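Local structure of VirX1 (Cyanophage Syn10, 6QGM) at residues B[272-277]-B[311-316]; B[278-283]-B[405-410]; B[294-299]-B[304-309]. The protein is a viral halogenase of the tryptophan halogenase family that iodinates diverse substrates, probably with the help of a flavin cofactor. All blocks are in the same frame, centred on the assembly; numbering follows the deposited sequence.

Interaction 1 of 3, residues B[272-277]-B[311-316]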
ATOM      1  N   ASP B 272       8.500  30.525 -17.773  1.00 60.87           N
ATOM      2  CA  ASP B 272       9.596  29.805 -18.477  1.00 60.41           C
ATOM      3  C   ASP B 272      10.684  29.464 -17.461  1.00 60.89           C
ATOM      4  O   ASP B 272      11.040  30.323 -16.634  1.00 62.00           O
ATOM      5  CB  ASP B 272      10.201  30.590 -19.642  1.00 60.39           C
ATOM      6  CG  ASP B 272      11.239  29.816 -20.445  1.00 60.22           C
ATOM      7  OD1 ASP B 272      11.037  28.615 -20.668  1.00 59.60           O
ATOM      8  OD2 ASP B 272      12.238  30.432 -20.856  1.00 63.26           O
ATOM      9  N   CYS B 273      11.182  28.232 -17.543  1.00 60.31           N
ATOM     10  CA  CYS B 273      12.306  27.695 -16.745  1.00 57.61           C
ATOM     11  C   CYS B 273      13.397  27.273 -17.719  1.00 55.04           C
ATOM     12  O   CYS B 273      13.201  26.305 -18.452  1.00 57.03           O
ATOM     13  CB  CYS B 273      11.819  26.540 -15.883  1.00 59.46           C
ATOM     14  SG  CYS B 273      10.379  26.984 -14.875  1.00 58.56           S
ATOM     15  N   HIS B 274      14.477  28.036 -17.751  1.00 54.78           N
ATOM     16  CA  HIS B 274      15.615  27.866 -18.683  1.00 55.16           C
ATOM     17  C   HIS B 274      16.767  27.180 -17.943  1.00 55.78           C
ATOM     18  O   HIS B 274      17.359  27.828 -17.070  1.00 56.13           O
ATOM     19  CB  HIS B 274      16.045  29.219 -19.236  1.00 53.75           C
ATOM     20  CG  HIS B 274      17.043  29.089 -20.324  1.00 54.16           C
ATOM     21  ND1 HIS B 274      16.715  29.293 -21.624  1.00 55.39           N
ATOM     22  CD2 HIS B 274      18.347  28.748 -20.305  1.00 55.52           C
ATOM     23  CE1 HIS B 274      17.782  29.123 -22.382  1.00 56.20           C
ATOM     24  NE2 HIS B 274      18.787  28.767 -21.597  1.00 56.89           N
ATOM     25  N   ALA B 275      17.078  25.925 -18.272  1.00 55.95           N
ATOM     26  CA  ALA B 275      18.181  25.174 -17.635  1.00 57.51           C
ATOM     27  C   ALA B 275      19.513  25.794 -18.064  1.00 59.20           C
ATOM     28  O   ALA B 275      19.701  26.012 -19.284  1.00 59.89           O
ATOM     29  CB  ALA B 275      18.109  23.724 -17.993  1.00 57.10           C
ATOM     30  N   MET B 276      20.379  26.072 -17.088  1.00 58.88           N
ATOM     31  CA  MET B 276      21.709  26.723 -17.254  1.00 60.83           C
ATOM     32  C   MET B 276      22.803  25.702 -16.932  1.00 61.81           C
ATOM     33  O   MET B 276      22.462  24.504 -16.836  1.00 64.79           O
ATOM     34  CB  MET B 276      21.827  27.930 -16.321  1.00 60.33           C
ATOM     35  CG  MET B 276      20.691  28.911 -16.485  1.00 59.94           C
ATOM     36  SD  MET B 276      21.057  30.138 -17.715  1.00 61.94           S
ATOM     37  CE  MET B 276      22.146  31.219 -16.780  1.00 59.36           C
ATOM     38  N   LYS B 277      24.058  26.137 -16.772  1.00 60.44           N
ATOM     39  CA  LYS B 277      25.213  25.214 -16.569  1.00 61.28           C
ATOM     40  C   LYS B 277      25.154  24.582 -15.171  1.00 57.78           C
ATOM     41  O   LYS B 277      25.543  23.408 -15.063  1.00 53.90           O
ATOM     42  CB  LYS B 277      26.546  25.933 -16.822  1.00 64.25           C
ATOM     43  CG  LYS B 277      26.809  26.273 -18.284  1.00 66.27           C
ATOM     44  CD  LYS B 277      27.948  27.231 -18.516  1.00 69.09           C
ATOM     45  CE  LYS B 277      28.558  27.054 -19.894  1.00 72.11           C
ATOM     46  NZ  LYS B 277      29.566  28.099 -20.189  1.00 74.68           N
ATOM     47  N   ARG B 311      23.904  37.204 -16.183  1.00 59.52           N
ATOM     48  CA  ARG B 311      23.972  38.469 -16.975  1.00 59.96           C
ATOM     49  C   ARG B 311      24.138  38.131 -18.463  1.00 61.41           C
ATOM     50  O   ARG B 311      23.398  38.715 -19.265  1.00 60.98           O
ATOM     51  CB  ARG B 311      25.108  39.369 -16.481  1.00 58.94           C
ATOM     52  CG  ARG B 311      24.848  39.978 -15.119  1.00 58.07           C
ATOM     53  CD  ARG B 311      25.929  40.920 -14.663  1.00 58.18           C
ATOM     54  NE  ARG B 311      25.677  41.320 -13.286  1.00 58.62           N
ATOM     55  CZ  ARG B 311      24.820  42.272 -12.917  1.00 58.24           C
ATOM     56  NH1 ARG B 311      24.116  42.944 -13.818  1.00 58.51           N
ATOM     57  NH2 ARG B 311      24.670  42.549 -11.636  1.00 58.31           N
ATOM     58  N   GLU B 312      25.055  37.217 -18.801  1.00 63.37           N
ATOM     59  CA  GLU B 312      25.300  36.750 -20.193  1.00 64.79           C
ATOM     60  C   GLU B 312      23.977  36.229 -20.754  1.00 60.26           C
ATOM     61  O   GLU B 312      23.599  36.643 -21.860  1.00 60.64           O
ATOM     62  CB  GLU B 312      26.411  35.687 -20.251  1.00 69.75           C
ATOM     63  CG  GLU B 312      27.829  36.263 -20.284  1.00 77.16           C
ATOM     64  CD  GLU B 312      28.976  35.259 -20.412  1.00 80.27           C
ATOM     65  OE1 GLU B 312      28.873  34.134 -19.849  1.00 83.50           O
ATOM     66  OE2 GLU B 312      29.976  35.599 -21.080  1.00 77.47           O
ATOM     67  N   HIS B 313      23.287  35.377 -19.995  1.00 57.04           N
ATOM     68  CA  HIS B 313      22.004  34.743 -20.384  1.00 54.73           C
ATOM     69  C   HIS B 313      20.942  35.808 -20.647  1.00 55.36           C
ATOM     70  O   HIS B 313      20.122  35.580 -21.541  1.00 55.33           O
ATOM     71  CB  HIS B 313      21.529  33.759 -19.318  1.00 53.80           C
ATOM     72  CG  HIS B 313      20.134  33.284 -19.546  1.00 54.53           C
ATOM     73  ND1 HIS B 313      19.816  32.352 -20.516  1.00 53.82           N
ATOM     74  CD2 HIS B 313      18.973  33.631 -18.954  1.00 55.05           C
ATOM     75  CE1 HIS B 313      18.521  32.158 -20.515  1.00 52.99           C
ATOM     76  NE2 HIS B 313      17.977  32.922 -19.562  1.00 54.36           N
ATOM     77  N   LEU B 314      20.941  36.917 -19.903  1.00 56.88           N
ATOM     78  CA  LEU B 314      19.873  37.948 -19.999  1.00 57.76           C
ATOM     79  C   LEU B 314      20.116  38.864 -21.203  1.00 59.54           C
ATOM     80  O   LEU B 314      19.206  39.636 -21.506  1.00 63.38           O
ATOM     81  CB  LEU B 314      19.812  38.745 -18.691  1.00 57.00           C
ATOM     82  CG  LEU B 314      19.289  37.988 -17.472  1.00 56.67           C
ATOM     83  CD1 LEU B 314      19.328  38.863 -16.225  1.00 56.85           C
ATOM     84  CD2 LEU B 314      17.883  37.463 -17.707  1.00 56.57           C
ATOM     85  N   GLY B 315      21.283  38.791 -21.854  1.00 60.96           N
ATOM     86  CA  GLY B 315      21.671  39.704 -22.951  1.00 65.20           C
ATOM     87  C   GLY B 315      21.835  41.140 -22.477  1.00 67.75           C
ATOM     88  O   GLY B 315      22.210  41.315 -21.324  1.00 71.51           O
ATOM     89  N   GLU B 316      21.540  42.131 -23.326  1.00 72.59           N
ATOM     90  CA  GLU B 316      21.808  43.576 -23.066  1.00 75.21           C
ATOM     91  C   GLU B 316      21.258  43.986 -21.692  1.00 72.66           C
ATOM     92  O   GLU B 316      21.966  44.738 -20.991  1.00 67.15           O
ATOM     93  CB  GLU B 316      21.219  44.454 -24.177  1.00 78.45           C
ATOM     94  CG  GLU B 316      21.838  44.174 -25.538  1.00 82.61           C
ATOM     95  CD  GLU B 316      22.639  45.308 -26.156  1.00 85.91           C
ATOM     96  OE1 GLU B 316      23.121  46.187 -25.399  1.00 88.42           O
ATOM     97  OE2 GLU B 316      22.767  45.320 -27.416  1.00 85.78           O
TER

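Interaction 2 of 3, residues B[278-283]-B[405-410]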
ATOM      1  N   ASN B 278      24.663  25.319 -14.165  1.00 55.64           N
ATOM      2  CA  ASN B 278      24.705  24.926 -12.729  1.00 54.57           C
ATOM      3  C   ASN B 278      23.343  25.121 -12.064  1.00 53.13           C
ATOM      4  O   ASN B 278      23.319  25.223 -10.825  1.00 52.01           O
ATOM      5  CB  ASN B 278      25.781  25.701 -11.958  1.00 54.55           C
ATOM      6  CG  ASN B 278      27.117  25.662 -12.656  1.00 52.82           C
ATOM      7  OD1 ASN B 278      27.826  24.660 -12.607  1.00 52.30           O
ATOM      8  ND2 ASN B 278      27.444  26.742 -13.335  1.00 50.68           N
ATOM      9  N   GLY B 279      22.258  25.131 -12.837  1.00 52.93           N
ATOM     10  CA  GLY B 279      20.880  25.276 -12.324  1.00 50.85           C
ATOM     11  C   GLY B 279      19.921  25.680 -13.424  1.00 49.23           C
ATOM     12  O   GLY B 279      19.996  25.093 -14.526  1.00 51.00           O
ATOM     13  N   TRP B 280      19.046  26.642 -13.149  1.00 49.14           N
ATOM     14  CA  TRP B 280      17.994  27.094 -14.102  1.00 49.82           C
ATOM     15  C   TRP B 280      17.563  28.525 -13.741  1.00 50.95           C
ATOM     16  O   TRP B 280      17.700  28.913 -12.570  1.00 52.21           O
ATOM     17  CB  TRP B 280      16.824  26.096 -14.111  1.00 46.89           C
ATOM     18  CG  TRP B 280      16.063  26.123 -12.837  1.00 45.92           C
ATOM     19  CD1 TRP B 280      16.402  25.510 -11.671  1.00 47.02           C
ATOM     20  CD2 TRP B 280      14.866  26.863 -12.567  1.00 46.54           C
ATOM     21  NE1 TRP B 280      15.489  25.801 -10.700  1.00 47.84           N
ATOM     22  CE2 TRP B 280      14.539  26.636 -11.215  1.00 47.95           C
ATOM     23  CE3 TRP B 280      14.026  27.676 -13.332  1.00 48.90           C
ATOM     24  CZ2 TRP B 280      13.415  27.200 -10.623  1.00 47.67           C
ATOM     25  CZ3 TRP B 280      12.900  28.217 -12.746  1.00 49.46           C
ATOM     26  CH2 TRP B 280      12.610  27.991 -11.409  1.00 48.37           C
ATOM     27  N   VAL B 281      17.104  29.281 -14.736  1.00 51.33           N
ATOM     28  CA  VAL B 281      16.622  30.683 -14.595  1.00 53.34           C
ATOM     29  C   VAL B 281      15.107  30.699 -14.823  1.00 54.32           C
ATOM     30  O   VAL B 281      14.651  30.090 -15.814  1.00 56.52           O
ATOM     31  CB  VAL B 281      17.376  31.617 -15.563  1.00 53.02           C
ATOM     32  CG1 VAL B 281      16.669  32.938 -15.799  1.00 53.11           C
ATOM     33  CG2 VAL B 281      18.782  31.843 -15.074  1.00 53.82           C
ATOM     34  N   TRP B 282      14.361  31.326 -13.909  1.00 55.92           N
ATOM     35  CA  TRP B 282      12.893  31.547 -14.042  1.00 57.33           C
ATOM     36  C   TRP B 282      12.649  32.881 -14.750  1.00 55.76           C
ATOM     37  O   TRP B 282      13.480  33.796 -14.583  1.00 56.06           O
ATOM     38  CB  TRP B 282      12.168  31.475 -12.687  1.00 58.66           C
ATOM     39  CG  TRP B 282      12.405  32.621 -11.752  1.00 58.39           C
ATOM     40  CD1 TRP B 282      11.841  33.862 -11.815  1.00 58.41           C
ATOM     41  CD2 TRP B 282      13.220  32.604 -10.569  1.00 58.61           C
ATOM     42  NE1 TRP B 282      12.278  34.630 -10.772  1.00 58.70           N
ATOM     43  CE2 TRP B 282      13.115  33.883  -9.982  1.00 59.28           C
ATOM     44  CE3 TRP B 282      14.031  31.643  -9.954  1.00 59.85           C
ATOM     45  CZ2 TRP B 282      13.797  34.226  -8.813  1.00 60.10           C
ATOM     46  CZ3 TRP B 282      14.703  31.981  -8.795  1.00 59.63           C
ATOM     47  CH2 TRP B 282      14.592  33.256  -8.240  1.00 60.34           C
ATOM     48  N   ASN B 283      11.579  32.935 -15.544  1.00 53.90           N
ATOM     49  CA  ASN B 283      11.060  34.144 -16.226  1.00 53.49           C
ATOM     50  C   ASN B 283       9.585  34.295 -15.823  1.00 53.99           C
ATOM     51  O   ASN B 283       8.785  33.406 -16.149  1.00 54.23           O
ATOM     52  CB  ASN B 283      11.282  34.065 -17.738  1.00 51.78           C
ATOM     53  CG  ASN B 283      11.025  35.379 -18.430  1.00 53.76           C
ATOM     54  OD1 ASN B 283      11.973  36.080 -18.777  1.00 55.43           O
ATOM     55  ND2 ASN B 283       9.755  35.744 -18.582  1.00 54.73           N
ATOM     56  N   MET B 405      12.774  14.926 -10.176  1.00 50.67           N
ATOM     57  CA  MET B 405      12.581  14.114 -11.404  1.00 50.89           C
ATOM     58  C   MET B 405      12.885  14.939 -12.660  1.00 51.09           C
ATOM     59  O   MET B 405      13.323  14.337 -13.649  1.00 51.24           O
ATOM     60  CB  MET B 405      11.157  13.560 -11.473  1.00 53.18           C
ATOM     61  CG  MET B 405      10.934  12.382 -10.556  1.00 55.19           C
ATOM     62  SD  MET B 405       9.362  11.561 -10.809  1.00 58.46           S
ATOM     63  CE  MET B 405       9.454  10.263  -9.579  1.00 61.01           C
ATOM     64  N   HIS B 406      12.685  16.260 -12.619  1.00 52.22           N
ATOM     65  CA  HIS B 406      12.998  17.201 -13.735  1.00 53.04           C
ATOM     66  C   HIS B 406      14.489  17.148 -14.088  1.00 51.84           C
ATOM     67  O   HIS B 406      14.824  17.347 -15.271  1.00 53.54           O
ATOM     68  CB  HIS B 406      12.628  18.648 -13.382  1.00 54.12           C
ATOM     69  CG  HIS B 406      11.168  18.894 -13.196  1.00 54.01           C
ATOM     70  ND1 HIS B 406      10.413  18.210 -12.273  1.00 57.17           N
ATOM     71  CD2 HIS B 406      10.334  19.773 -13.777  1.00 53.38           C
ATOM     72  CE1 HIS B 406       9.164  18.636 -12.318  1.00 56.76           C
ATOM     73  NE2 HIS B 406       9.095  19.598 -13.231  1.00 55.24           N
ATOM     74  N   TYR B 407      15.343  16.933 -13.087  1.00 49.60           N
ATOM     75  CA  TYR B 407      16.817  16.856 -13.232  1.00 49.82           C
ATOM     76  C   TYR B 407      17.210  15.424 -13.600  1.00 49.84           C
ATOM     77  O   TYR B 407      17.974  15.223 -14.550  1.00 51.25           O
ATOM     78  CB  TYR B 407      17.514  17.289 -11.935  1.00 49.05           C
ATOM     79  CG  TYR B 407      17.311  18.728 -11.529  1.00 46.87           C
ATOM     80  CD1 TYR B 407      18.033  19.739 -12.127  1.00 46.31           C
ATOM     81  CD2 TYR B 407      16.426  19.073 -10.521  1.00 46.69           C
ATOM     82  CE1 TYR B 407      17.871  21.066 -11.761  1.00 47.38           C
ATOM     83  CE2 TYR B 407      16.240  20.388 -10.141  1.00 47.26           C
ATOM     84  CZ  TYR B 407      16.968  21.392 -10.765  1.00 48.93           C
ATOM     85  OH  TYR B 407      16.809  22.699 -10.396  1.00 49.94           O
ATOM     86  N   ALA B 408      16.677  14.460 -12.851  1.00 50.47           N
ATOM     87  CA  ALA B 408      17.113  13.050 -12.830  1.00 52.28           C
ATOM     88  C   ALA B 408      17.064  12.438 -14.235  1.00 54.10           C
ATOM     89  O   ALA B 408      17.955  11.620 -14.556  1.00 54.57           O
ATOM     90  CB  ALA B 408      16.234  12.278 -11.879  1.00 54.14           C
ATOM     91  N   TYR B 409      16.054  12.814 -15.027  1.00 55.37           N
ATOM     92  CA  TYR B 409      15.718  12.184 -16.328  1.00 53.35           C
ATOM     93  C   TYR B 409      16.241  13.016 -17.501  1.00 51.76           C
ATOM     94  O   TYR B 409      16.049  12.580 -18.634  1.00 49.52           O
ATOM     95  CB  TYR B 409      14.212  11.945 -16.394  1.00 52.23           C
ATOM     96  CG  TYR B 409      13.766  10.828 -15.495  1.00 53.95           C
ATOM     97  CD1 TYR B 409      14.040   9.512 -15.830  1.00 54.58           C
ATOM     98  CD2 TYR B 409      13.106  11.075 -14.302  1.00 54.14           C
ATOM     99  CE1 TYR B 409      13.631   8.457 -15.031  1.00 53.13           C
ATOM    100  CE2 TYR B 409      12.720  10.038 -13.469  1.00 55.38           C
ATOM    101  CZ  TYR B 409      12.998   8.728 -13.835  1.00 54.11           C
ATOM    102  OH  TYR B 409      12.661   7.703 -13.009  1.00 54.66           O
ATOM    103  N   SER B 410      16.899  14.151 -17.243  1.00 51.94           N
ATOM    104  CA  SER B 410      17.503  14.997 -18.303  1.00 52.28           C
ATOM    105  C   SER B 410      18.539  14.183 -19.079  1.00 55.84           C
ATOM    106  O   SER B 410      19.094  13.211 -18.505  1.00 59.79           O
ATOM    107  CB  SER B 410      18.110  16.242 -17.747  1.00 49.99           C
ATOM    108  OG  SER B 410      18.791  16.956 -18.767  1.00 48.94           O
TER

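Interaction 3 of 3, residues B[294-299]-B[304-309]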
ATOM      1  N   TYR B 294      18.351  33.175 -11.117  1.00 59.83           N
ATOM      2  CA  TYR B 294      19.139  31.931 -11.271  1.00 57.54           C
ATOM      3  C   TYR B 294      19.041  31.158  -9.953  1.00 58.56           C
ATOM      4  O   TYR B 294      19.426  31.734  -8.922  1.00 57.81           O
ATOM      5  CB  TYR B 294      20.591  32.296 -11.606  1.00 57.86           C
ATOM      6  CG  TYR B 294      21.479  31.206 -12.168  1.00 58.00           C
ATOM      7  CD1 TYR B 294      21.056  29.882 -12.289  1.00 57.80           C
ATOM      8  CD2 TYR B 294      22.774  31.494 -12.542  1.00 56.40           C
ATOM      9  CE1 TYR B 294      21.894  28.898 -12.788  1.00 56.90           C
ATOM     10  CE2 TYR B 294      23.620  30.522 -13.052  1.00 55.97           C
ATOM     11  CZ  TYR B 294      23.176  29.224 -13.180  1.00 56.64           C
ATOM     12  OH  TYR B 294      23.998  28.274 -13.693  1.00 59.49           O
ATOM     13  N   CYS B 295      18.501  29.934  -9.973  1.00 59.99           N
ATOM     14  CA  CYS B 295      18.701  28.912  -8.908  1.00 58.99           C
ATOM     15  C   CYS B 295      19.913  28.069  -9.287  1.00 58.07           C
ATOM     16  O   CYS B 295      19.863  27.473 -10.376  1.00 58.55           O
ATOM     17  CB  CYS B 295      17.513  27.973  -8.773  1.00 58.94           C
ATOM     18  SG  CYS B 295      16.118  28.751  -7.941  1.00 64.82           S
ATOM     19  N   TYR B 296      20.940  28.018  -8.436  1.00 56.09           N
ATOM     20  CA  TYR B 296      22.220  27.341  -8.747  1.00 55.39           C
ATOM     21  C   TYR B 296      22.769  26.631  -7.511  1.00 54.85           C
ATOM     22  O   TYR B 296      22.220  26.804  -6.415  1.00 53.72           O
ATOM     23  CB  TYR B 296      23.235  28.332  -9.313  1.00 57.12           C
ATOM     24  CG  TYR B 296      23.733  29.393  -8.362  1.00 58.96           C
ATOM     25  CD1 TYR B 296      22.973  30.517  -8.085  1.00 61.27           C
ATOM     26  CD2 TYR B 296      24.991  29.308  -7.786  1.00 59.10           C
ATOM     27  CE1 TYR B 296      23.436  31.510  -7.236  1.00 62.02           C
ATOM     28  CE2 TYR B 296      25.469  30.290  -6.935  1.00 62.49           C
ATOM     29  CZ  TYR B 296      24.685  31.396  -6.658  1.00 63.58           C
ATOM     30  OH  TYR B 296      25.116  32.387  -5.831  1.00 64.04           O
ATOM     31  N   SER B 297      23.821  25.844  -7.726  1.00 53.89           N
ATOM     32  CA  SER B 297      24.476  24.992  -6.715  1.00 54.48           C
ATOM     33  C   SER B 297      25.889  25.509  -6.466  1.00 56.65           C
ATOM     34  O   SER B 297      26.712  25.427  -7.398  1.00 57.38           O
ATOM     35  CB  SER B 297      24.496  23.567  -7.168  1.00 54.85           C
ATOM     36  OG  SER B 297      25.179  22.752  -6.247  1.00 55.32           O
ATOM     37  N   SER B 298      26.148  25.997  -5.248  1.00 57.86           N
ATOM     38  CA  SER B 298      27.463  26.517  -4.801  1.00 59.70           C
ATOM     39  C   SER B 298      28.503  25.399  -4.864  1.00 61.51           C
ATOM     40  O   SER B 298      29.703  25.709  -4.997  1.00 62.20           O
ATOM     41  CB  SER B 298      27.367  27.095  -3.425  1.00 60.70           C
ATOM     42  OG  SER B 298      27.039  26.076  -2.493  1.00 59.46           O
ATOM     43  N   ARG B 299      28.044  24.150  -4.787  1.00 61.78           N
ATOM     44  CA  ARG B 299      28.859  22.921  -4.960  1.00 65.13           C
ATOM     45  C   ARG B 299      29.588  22.908  -6.305  1.00 65.50           C
ATOM     46  O   ARG B 299      30.664  22.268  -6.381  1.00 72.30           O
ATOM     47  CB  ARG B 299      27.971  21.673  -5.011  1.00 65.53           C
ATOM     48  CG  ARG B 299      27.571  21.046  -3.678  1.00 66.69           C
ATOM     49  CD  ARG B 299      27.595  19.526  -3.677  1.00 69.28           C
ATOM     50  NE  ARG B 299      26.271  18.919  -3.753  1.00 69.37           N
ATOM     51  CZ  ARG B 299      25.952  17.867  -4.497  1.00 70.65           C
ATOM     52  NH1 ARG B 299      24.695  17.442  -4.492  1.00 74.14           N
ATOM     53  NH2 ARG B 299      26.845  17.268  -5.281  1.00 66.74           N
ATOM     54  N   ASP B 304      30.283  34.630  -8.118  1.00 58.88           N
ATOM     55  CA  ASP B 304      30.754  35.552  -9.184  1.00 60.03           C
ATOM     56  C   ASP B 304      30.526  34.927 -10.565  1.00 60.04           C
ATOM     57  O   ASP B 304      30.098  35.652 -11.484  1.00 58.58           O
ATOM     58  CB  ASP B 304      32.240  35.872  -9.033  1.00 62.21           C
ATOM     59  CG  ASP B 304      32.576  36.876  -7.941  1.00 66.12           C
ATOM     60  OD1 ASP B 304      31.756  37.049  -7.001  1.00 64.96           O
ATOM     61  OD2 ASP B 304      33.674  37.471  -8.031  1.00 70.06           O
ATOM     62  N   ASP B 305      30.840  33.636 -10.705  1.00 61.09           N
ATOM     63  CA  ASP B 305      30.697  32.872 -11.971  1.00 62.21           C
ATOM     64  C   ASP B 305      29.210  32.729 -12.330  1.00 60.96           C
ATOM     65  O   ASP B 305      28.877  32.907 -13.520  1.00 59.71           O
ATOM     66  CB  ASP B 305      31.348  31.489 -11.875  1.00 63.52           C
ATOM     67  CG  ASP B 305      32.853  31.457 -12.041  1.00 65.67           C
ATOM     68  OD1 ASP B 305      33.481  32.540 -11.956  1.00 68.45           O
ATOM     69  OD2 ASP B 305      33.377  30.337 -12.256  1.00 65.90           O
ATOM     70  N   ALA B 306      28.355  32.389 -11.353  1.00 58.93           N
ATOM     71  CA  ALA B 306      26.891  32.248 -11.541  1.00 57.78           C
ATOM     72  C   ALA B 306      26.275  33.570 -12.021  1.00 58.30           C
ATOM     73  O   ALA B 306      25.345  33.539 -12.858  1.00 54.42           O
ATOM     74  CB  ALA B 306      26.263  31.802 -10.260  1.00 58.42           C
ATOM     75  N   GLU B 307      26.769  34.701 -11.507  1.00 61.43           N
ATOM     76  CA  GLU B 307      26.253  36.051 -11.842  1.00 60.55           C
ATOM     77  C   GLU B 307      26.680  36.435 -13.265  1.00 58.45           C
ATOM     78  O   GLU B 307      25.886  37.093 -13.971  1.00 58.27           O
ATOM     79  CB  GLU B 307      26.739  37.074 -10.829  1.00 61.94           C
ATOM     80  CG  GLU B 307      26.264  38.478 -11.174  1.00 64.92           C
ATOM     81  CD  GLU B 307      26.393  39.473 -10.052  1.00 69.34           C
ATOM     82  OE1 GLU B 307      26.138  39.052  -8.902  1.00 73.01           O
ATOM     83  OE2 GLU B 307      26.743  40.643 -10.338  1.00 71.29           O
ATOM     84  N   ALA B 308      27.898  36.072 -13.658  1.00 57.63           N
ATOM     85  CA  ALA B 308      28.431  36.329 -15.012  1.00 59.82           C
ATOM     86  C   ALA B 308      27.599  35.514 -16.019  1.00 59.77           C
ATOM     87  O   ALA B 308      27.146  36.082 -17.029  1.00 59.56           O
ATOM     88  CB  ALA B 308      29.907  36.009 -15.044  1.00 59.05           C
ATOM     89  N   GLU B 309      27.401  34.226 -15.729  1.00 61.10           N
ATOM     90  CA  GLU B 309      26.445  33.316 -16.426  1.00 60.71           C
ATOM     91  C   GLU B 309      25.093  34.012 -16.620  1.00 59.38           C
ATOM     92  O   GLU B 309      24.632  34.088 -17.774  1.00 60.09           O
ATOM     93  CB  GLU B 309      26.201  32.065 -15.585  1.00 61.66           C
ATOM     94  CG  GLU B 309      26.874  30.809 -16.089  1.00 63.64           C
ATOM     95  CD  GLU B 309      26.351  29.583 -15.357  1.00 65.85           C
ATOM     96  OE1 GLU B 309      25.266  29.074 -15.777  1.00 64.89           O
ATOM     97  OE2 GLU B 309      26.995  29.175 -14.331  1.00 65.50           O
TER

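Interaction 1 of 3, residues B[272-277]-B[311-316]
His274 meets His313 ring to ring, and two residues further along Met276 lays its thioether against the same imidazole. The end of strand 270-275 and the residue just beyond it thus reach the last turn of helix 303-314 through one aromatic and one sulfur-containing side chain. The His274 side chain leaves the strand with CG anti to its backbone N (chi1 -171°), and this brings a ring face round toward the helix. His313 answers with its edge: CE1 stands over the centre of the His274 ring, 3.4 Å from His274 CG. The ring centroids are 4.3 Å apart and the planes meet at 52°, so the stack is edge-to-face but tilted well short of a right angle. An imidazole suits both places, being flat enough to stack yet polar enough for a position that is only partly buried.

Ala275, the next residue, points the other way, as strand alternation requires, and its small methyl packs on Phe84 and Arg412. Met276 has just left the strand and turns back to the helix side. Its chain bends at both chi2 and chi3, curling SD over a face of the His313 ring, 4.0 Å from the centroid and 23° off the normal, displaced toward the rim. Beyond the sulfur, Met276 CE closes on His313 CB at 3.6 Å. An unbranched, flexible thioether can follow both the ring and its methylene in this way. Val281 of the neighbouring strand touches both Met276 and His313 and continues the apolar layer. A helix end packed across a beta-hairpin by a Met-aromatic contact and a tilted edge-to-face ring pair is ordinary alpha/beta layer packing, here on one face of the seven-stranded mixed sheet.

Interaction 2 of 3, residues B[278-283]-B[405-410]
Trp280 and Tyr407 meet almost at a point: the phenol oxygen of Tyr407 lies 3.1 Å from CD1 of the Trp280 indole. The two side chains run at about a right angle, so the tyrosine presents its far end while the indole presents its five-membered ring. Trp280 holds CG between its backbone N and carbonyl carbon (chi1 69°), which turns the ring away from its own strand toward the end of helix 382-408. The CB of Tyr407 does not point at the strand, and it is the length of the ring that carries the hydroxyl over.

Away from this corner the contact loosens quickly. Trp280 CD1 is already 4.3 Å from Tyr407 CZ, and Trp280 NE1, at 3.4 Å from Tyr407 OH, is too poorly angled to bond to it. Gly279 adds a little bare backbone beside the phenol; its phi of 162° and psi of -135° lie where residues with a side chain are seldom found. The looser flank is not bathed in solvent, since both touching residues are buried. Tyr417 of helix 416-424 packs on Tyr407, and beyond the helix end Tyr409 and Ser410 turn to a second subunit, bonding through their carbonyls to its Arg376 and Tyr379.

Trp280 and Trp282 belong to the WxWxIP motif that marks flavin-dependent halogenases, thought to discourage monooxygenase-like chemistry. What joins the two aromatic groups is a shared partner: Glu352 receives Trp280 NE1 on OE1 and is hydrogen-bonded through OE2 to Tyr407 OH. One carboxylate therefore satisfies two buried polar atoms and holds the indole N-H and the phenol oxygen in place, which suggests that the strand and the helix are coupled mainly through Glu352.

Interaction 3 of 3, residues B[294-299]-B[304-309]
Tyr296 spreads its ring over the methyl of Ala306, whose CB stands 3.7 Å from the ring centroid and only 11° off the normal. This is a CH-pi contact at the middle of the face, with CB almost equally near all six ring carbons. Alanine fits because its small methyl lets the flat ring lie close to the helix.

Tyr294, two residues earlier and on the same side of the strand, uses the rim of its ring. The carbonyl oxygen of Ala306 lies at that edge, in the ring plane, 3.3 Å from Tyr294 CD2, and CE2 of the same ring comes within 4.1 Å of Ala306 CB. Tyr296 CB covers one face of the Tyr294 ring, so the two tyrosines also pack on each other.

The chain here leaves strand 290-296, loops through the serines and Arg299, and returns as helix 303-314 across the face of the seven-stranded sheet. Short axes of strand and helix approach to 9.9 Å and run roughly antiparallel, at 143°, as expected where a strand is followed closely by the helix that covers it. Met254, on the neighbouring strand 252-258, touches both tyrosines and Ala306.

Further out, its CG swung opposite the main-chain N (chi1 -164°), Tyr294 extends its phenol to Glu309. Its OH donates a weak hydrogen bond to Glu309 OE1 at 2.6 Å, the carboxylate turned steeply against the ring. The stronger partner of that hydroxyl is the backbone N of Asn278, which bonds to Tyr294 OH. Glu309 also takes weak bonds from Lys277 N on OE1 and from Asn278 ND2 on OE2.

How the interactions relate
Strands 270-275, 279-285 and 290-296 follow one another in the chain and lie side by side, antiparallel, in the seven-stranded mixed sheet, and each supplies one segment. Helix 303-314 comes next and serves both interaction 3, near its start, and interaction 1, at its end; their centres are about 11 Å apart. Interaction 2 brings in the much later helix 382-408 on the opposite face, its centre about 12 Å from interaction 1 and 14 Å from interaction 3. The sheet is therefore sandwiched between a local helix and a distant one. The turn 276-278 joins the segments of interactions 1 and 2 and lies against interaction 3, beside the halogenase-type tryptophan motif.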